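Long-range contact in putative TIM-barrel metal-dependent hydrolase (Mycobacterium avium subsp. paratuberculosis S397, PDB 4DZI), which is probably a metal-dependent hydrolase of the amidohydrolase superfamily, built as a TIM barrel around a two-metal site that holds cadmium ions in the crystal: residues C[61-74]-C[88-100]. Residues are numbered along the deposited sequence; the frame is centred on the assembly and turned at random.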
loop_
_atom_site.group_PDB
_atom_site.type_symbol
_atom_site.label_atom_id
_atom_site.label_comp_id
_atom_site.label_asym_id
_atom_site.label_seq_id
_atom_site.Cartn_x
_atom_site.Cartn_y
_atom_site.Cartn_z
ATOM N N THR C 61 27.634 16.475 0.492
ATOM C CA THR C 61 28.462 17.370 1.353
ATOM C C THR C 61 27.583 18.146 2.339
ATOM O O THR C 61 28.104 18.780 3.250
ATOM C CB THR C 61 29.282 18.431 0.581
ATOM O OG1 THR C 61 28.404 19.458 0.121
ATOM C CG2 THR C 61 30.057 17.810 -0.603
ATOM N N PHE C 62 26.269 18.167 2.099
ATOM C CA PHE C 62 25.345 18.876 2.992
ATOM C C PHE C 62 25.677 20.357 3.122
ATOM O O PHE C 62 25.374 20.979 4.131
ATOM C CB PHE C 62 25.275 18.206 4.380
ATOM C CG PHE C 62 24.609 16.838 4.347
ATOM C CD1 PHE C 62 23.228 16.746 4.050
ATOM C CD2 PHE C 62 25.336 15.686 4.652
ATOM C CE1 PHE C 62 22.610 15.497 4.000
ATOM C CE2 PHE C 62 24.704 14.435 4.622
ATOM C CZ PHE C 62 23.338 14.356 4.301
ATOM N N ASP C 63 26.232 20.940 2.064
ATOM C CA ASP C 63 26.522 22.375 2.067
ATOM C C ASP C 63 26.275 22.936 0.680
ATOM O O ASP C 63 26.852 22.427 -0.305
ATOM C CB ASP C 63 27.975 22.529 2.478
ATOM C CG ASP C 63 28.337 23.969 2.800
ATOM O OD1 ASP C 63 27.437 24.815 2.934
ATOM O OD2 ASP C 63 29.533 24.225 2.945
ATOM N N PRO C 64 25.392 23.933 0.564
ATOM C CA PRO C 64 24.612 24.582 1.626
ATOM C C PRO C 64 23.548 23.643 2.150
ATOM O O PRO C 64 23.290 22.558 1.569
ATOM C CB PRO C 64 23.934 25.764 0.919
ATOM C CG PRO C 64 23.963 25.426 -0.520
ATOM C CD PRO C 64 25.203 24.603 -0.739
ATOM N N ILE C 65 22.907 24.060 3.231
ATOM C CA ILE C 65 22.072 23.119 3.964
ATOM C C ILE C 65 20.706 23.761 4.213
ATOM O O ILE C 65 20.611 24.955 4.547
ATOM C CB ILE C 65 22.758 22.689 5.277
ATOM C CG1 ILE C 65 21.962 21.542 5.920
ATOM C CG2 ILE C 65 22.922 23.877 6.209
ATOM C CD1 ILE C 65 21.961 20.286 5.070
ATOM N N ILE C 66 19.641 22.972 4.046
ATOM C CA ILE C 66 18.284 23.482 4.213
ATOM C C ILE C 66 18.032 24.115 5.618
ATOM O O ILE C 66 18.582 23.675 6.634
ATOM C CB ILE C 66 17.249 22.357 3.910
ATOM C CG1 ILE C 66 15.846 22.939 3.778
ATOM C CG2 ILE C 66 17.294 21.281 4.992
ATOM C CD1 ILE C 66 14.843 21.939 3.202
ATOM N N VAL C 67 17.200 25.143 5.674
ATOM C CA VAL C 67 16.804 25.772 6.948
ATOM C C VAL C 67 15.780 24.868 7.646
ATOM O O VAL C 67 14.834 24.416 7.018
ATOM C CB VAL C 67 16.146 27.145 6.675
ATOM C CG1 VAL C 67 15.477 27.684 7.942
ATOM C CG2 VAL C 67 17.190 28.133 6.122
ATOM N N PRO C 68 15.976 24.581 8.938
ATOM C CA PRO C 68 15.044 23.687 9.626
ATOM C C PRO C 68 13.635 24.231 9.552
ATOM O O PRO C 68 13.406 25.431 9.746
ATOM C CB PRO C 68 15.554 23.714 11.094
ATOM C CG PRO C 68 17.013 23.980 10.954
ATOM C CD PRO C 68 17.123 24.973 9.801
ATOM N N GLY C 69 12.668 23.354 9.279
ATOM C CA GLY C 69 11.272 23.765 9.251
ATOM C C GLY C 69 10.795 24.536 8.037
ATOM O O GLY C 69 9.626 24.855 7.957
ATOM N N CYS C 70 11.661 24.831 7.076
ATOM C CA CYS C 70 11.195 25.696 5.988
ATOM C C CYS C 70 10.170 24.986 5.102
ATOM O O CYS C 70 9.394 25.642 4.397
ATOM C CB CYS C 70 12.343 26.286 5.174
ATOM S SG CYS C 70 13.318 25.132 4.211
ATOM N N LEU C 71 10.155 23.656 5.134
ATOM C CA LEU C 71 9.187 22.901 4.367
ATOM C C LEU C 71 7.991 22.463 5.226
ATOM O O LEU C 71 7.104 21.779 4.741
ATOM C CB LEU C 71 9.856 21.698 3.704
ATOM C CG LEU C 71 11.096 22.020 2.859
ATOM C CD1 LEU C 71 11.723 20.780 2.230
ATOM C CD2 LEU C 71 10.712 23.028 1.791
ATOM N N ASP C 72 7.966 22.866 6.494
ATOM C CA ASP C 72 6.958 22.342 7.421
ATOM C C ASP C 72 5.550 22.738 6.957
ATOM O O ASP C 72 4.692 21.877 6.737
ATOM C CB ASP C 72 7.270 22.781 8.872
ATOM C CG ASP C 72 6.254 22.278 9.889
ATOM O OD1 ASP C 72 6.051 22.977 10.914
ATOM O OD2 ASP C 72 5.676 21.190 9.693
ATOM N N LEU C 73 5.317 24.030 6.762
ATOM C CA LEU C 73 3.995 24.474 6.295
ATOM C C LEU C 73 3.574 23.810 4.965
ATOM O O LEU C 73 2.391 23.519 4.759
ATOM C CB LEU C 73 3.899 26.007 6.218
ATOM C CG LEU C 73 3.851 26.741 7.565
ATOM C CD1 LEU C 73 3.484 28.207 7.371
ATOM C CD2 LEU C 73 2.882 26.065 8.531
ATOM N N LEU C 74 4.544 23.559 4.085
ATOM C CA LEU C 74 4.306 22.824 2.836
ATOM C C LEU C 74 3.806 21.399 3.077
ATOM O O LEU C 74 2.710 21.033 2.640
ATOM C CB LEU C 74 5.585 22.762 1.983
ATOM C CG LEU C 74 5.454 22.076 0.609
ATOM C CD1 LEU C 74 4.464 22.831 -0.280
ATOM C CD2 LEU C 74 6.800 21.912 -0.098
ATOM N N LEU C 88 9.763 28.045 -1.159
ATOM C CA LEU C 88 9.789 27.763 0.273
ATOM C C LEU C 88 11.186 27.342 0.741
ATOM O O LEU C 88 11.590 27.654 1.861
ATOM C CB LEU C 88 8.745 26.693 0.628
ATOM C CG LEU C 88 7.298 27.138 0.379
ATOM C CD1 LEU C 88 6.313 26.056 0.794
ATOM C CD2 LEU C 88 6.997 28.448 1.098
ATOM N N MET C 89 11.913 26.617 -0.101
ATOM C CA MET C 89 13.204 26.117 0.312
ATOM C C MET C 89 14.185 27.280 0.499
ATOM O O MET C 89 14.366 28.107 -0.384
ATOM C CB MET C 89 13.761 25.078 -0.667
ATOM C CG MET C 89 14.784 24.138 -0.024
ATOM S SD MET C 89 15.819 23.267 -1.216
ATOM C CE MET C 89 17.123 22.589 -0.186
ATOM N N LYS C 90 14.793 27.341 1.672
ATOM C CA LYS C 90 15.828 28.325 1.994
ATOM C C LYS C 90 16.993 27.483 2.450
ATOM O O LYS C 90 16.780 26.397 3.002
ATOM C CB LYS C 90 15.383 29.234 3.147
ATOM C CG LYS C 90 15.014 30.652 2.756
ATOM C CD LYS C 90 13.766 30.680 1.895
ATOM C CE LYS C 90 13.436 32.101 1.476
ATOM N NZ LYS C 90 12.500 32.103 0.323
ATOM N N VAL C 91 18.217 27.939 2.168
ATOM C CA VAL C 91 19.436 27.220 2.592
ATOM C C VAL C 91 20.393 28.171 3.303
ATOM O O VAL C 91 20.277 29.392 3.190
ATOM C CB VAL C 91 20.202 26.488 1.453
ATOM C CG1 VAL C 91 19.361 25.370 0.810
ATOM C CG2 VAL C 91 20.734 27.466 0.409
ATOM N N GLU C 92 21.336 27.582 4.025
ATOM C CA GLU C 92 22.319 28.312 4.834
ATOM C C GLU C 92 23.659 27.654 4.631
ATOM O O GLU C 92 23.745 26.541 4.107
ATOM C CB GLU C 92 21.967 28.164 6.324
ATOM C CG GLU C 92 20.643 28.821 6.702
ATOM C CD GLU C 92 20.342 28.719 8.181
ATOM O OE1 GLU C 92 19.811 27.665 8.635
ATOM O OE2 GLU C 92 20.630 29.707 8.900
ATOM N N ARG C 93 24.730 28.313 5.065
ATOM C CA ARG C 93 26.063 27.708 5.055
ATOM C C ARG C 93 26.209 26.666 6.163
ATOM O O ARG C 93 25.882 26.937 7.329
ATOM C CB ARG C 93 27.128 28.805 5.223
ATOM C CG ARG C 93 27.069 29.889 4.153
ATOM C CD ARG C 93 28.135 30.964 4.375
ATOM N NE ARG C 93 28.760 31.358 3.116
ATOM C CZ ARG C 93 28.148 32.048 2.160
ATOM N NH1 ARG C 93 28.799 32.362 1.045
ATOM N NH2 ARG C 93 26.890 32.436 2.322
ATOM N N LEU C 94 26.715 25.484 5.814
ATOM C CA LEU C 94 26.892 24.432 6.798
ATOM C C LEU C 94 27.816 24.861 7.948
ATOM O O LEU C 94 27.565 24.531 9.096
ATOM C CB LEU C 94 27.437 23.159 6.143
ATOM C CG LEU C 94 27.641 21.941 7.082
ATOM C CD1 LEU C 94 26.328 21.504 7.728
ATOM C CD2 LEU C 94 28.205 20.780 6.288
ATOM N N ALA C 95 28.861 25.616 7.641
ATOM C CA ALA C 95 29.776 26.073 8.673
ATOM C C ALA C 95 29.106 27.010 9.692
ATOM O O ALA C 95 29.639 27.191 10.799
ATOM C CB ALA C 95 31.003 26.732 8.048
ATOM N N ASP C 96 27.970 27.620 9.341
ATOM C CA ASP C 96 27.241 28.448 10.333
ATOM C C ASP C 96 26.488 27.601 11.379
ATOM O O ASP C 96 25.942 28.124 12.356
ATOM C CB ASP C 96 26.298 29.424 9.652
ATOM C CG ASP C 96 27.052 30.568 8.963
ATOM O OD1 ASP C 96 28.278 30.678 9.183
ATOM O OD2 ASP C 96 26.423 31.310 8.194
ATOM N N HIS C 97 26.473 26.291 11.158
ATOM C CA HIS C 97 25.749 25.354 12.028
ATOM C C HIS C 97 26.543 24.174 12.444
ATOM O O HIS C 97 26.233 23.033 12.082
ATOM C CB HIS C 97 24.442 24.933 11.361
ATOM C CG HIS C 97 23.505 26.087 11.210
ATOM N ND1 HIS C 97 22.753 26.540 12.229
ATOM C CD2 HIS C 97 23.315 26.981 10.154
ATOM C CE1 HIS C 97 22.067 27.628 11.826
ATOM N NE2 HIS C 97 22.415 27.894 10.564
ATOM N N PRO C 98 27.599 24.393 13.222
ATOM C CA PRO C 98 28.425 23.308 13.677
ATOM C C PRO C 98 27.649 22.257 14.461
ATOM O O PRO C 98 28.114 21.134 14.553
ATOM C CB PRO C 98 29.452 23.998 14.611
ATOM C CG PRO C 98 28.828 25.287 14.983
ATOM C CD PRO C 98 28.051 25.700 13.758
ATOM N N GLU C 99 26.498 22.628 15.021
ATOM C CA GLU C 99 25.696 21.699 15.836
ATOM C C GLU C 99 25.144 20.547 14.979
ATOM O O GLU C 99 24.670 19.523 15.521
ATOM C CB GLU C 99 24.557 22.439 16.549
ATOM C CG GLU C 99 23.452 23.028 15.654
ATOM C CD GLU C 99 23.754 24.404 15.084
ATOM O OE1 GLU C 99 24.927 24.876 15.099
ATOM O OE2 GLU C 99 22.792 25.034 14.619
ATOM N N TYR C 100 25.237 20.686 13.653
ATOM C CA TYR C 100 24.779 19.549 12.798
ATOM C C TYR C 100 25.791 18.397 12.740
ATOM O O TYR C 100 25.475 17.259 12.382
ATOM C CB TYR C 100 24.497 20.039 11.364
ATOM C CG TYR C 100 23.414 21.058 11.232
ATOM C CD1 TYR C 100 22.539 21.368 12.297
ATOM C CD2 TYR C 100 23.213 21.704 10.029
ATOM C CE1 TYR C 100 21.561 22.336 12.172
ATOM C CE2 TYR C 100 22.216 22.636 9.888
ATOM C CZ TYR C 100 21.385 22.954 10.950
ATOM O OH TYR C 100 20.404 23.900 10.785
HETATM O O HOH W 1 29.985 25.913 4.878
HETATM O O HOH W 2 20.382 25.026 8.395
#
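Ile65 and Glu92 form the hydrogen-bonded pair of a short two-stranded antiparallel ribbon: Ile65 N reaches Glu92 O at 2.8 Å, in the carbonyl plane, and Glu92 N returns a bond to Ile65 O. Val67 N extends the pairing to Lys90 O. Both side chains of the Ile65-Glu92 pair lie on the same face, where Ile65 brings CG2 to the edge of the Tyr100 ring, 3.9 Å from CE2, while His97 CB sits over one ring face. Glu92 runs extended beyond CG (chi2 -177°) and crosses Val67 at about a right angle, its CG 3.6 Å from Val67 CG2. Its carboxylate then divides its work: OE2 takes His97 NE2 from above the carboxylate plane, and OE1 accepts from a water that also donates to Ile66 O and accepts from Tyr100 OH. Asp63, with CG trans to the backbone N (chi1 -168°), presents OD1 to Leu94 N at 3.0 Å, nearly straight at 175° though entering from above the carboxylate plane; a water links OD2 to Ala95 N. Beyond the ribbon, Leu88 CD1 packs 3.6 Å from Leu74 CB. Gly69 and Leu71 bond through their backbones to His359, a cadmium ligand, and Gly360, tying segment 61-74 to the loop that carries metal ligands. With both ring nitrogens donating to carboxylates, His97 is probably protonated, which would help hold the Glu92 carboxylate where its OE1 accepts from the water.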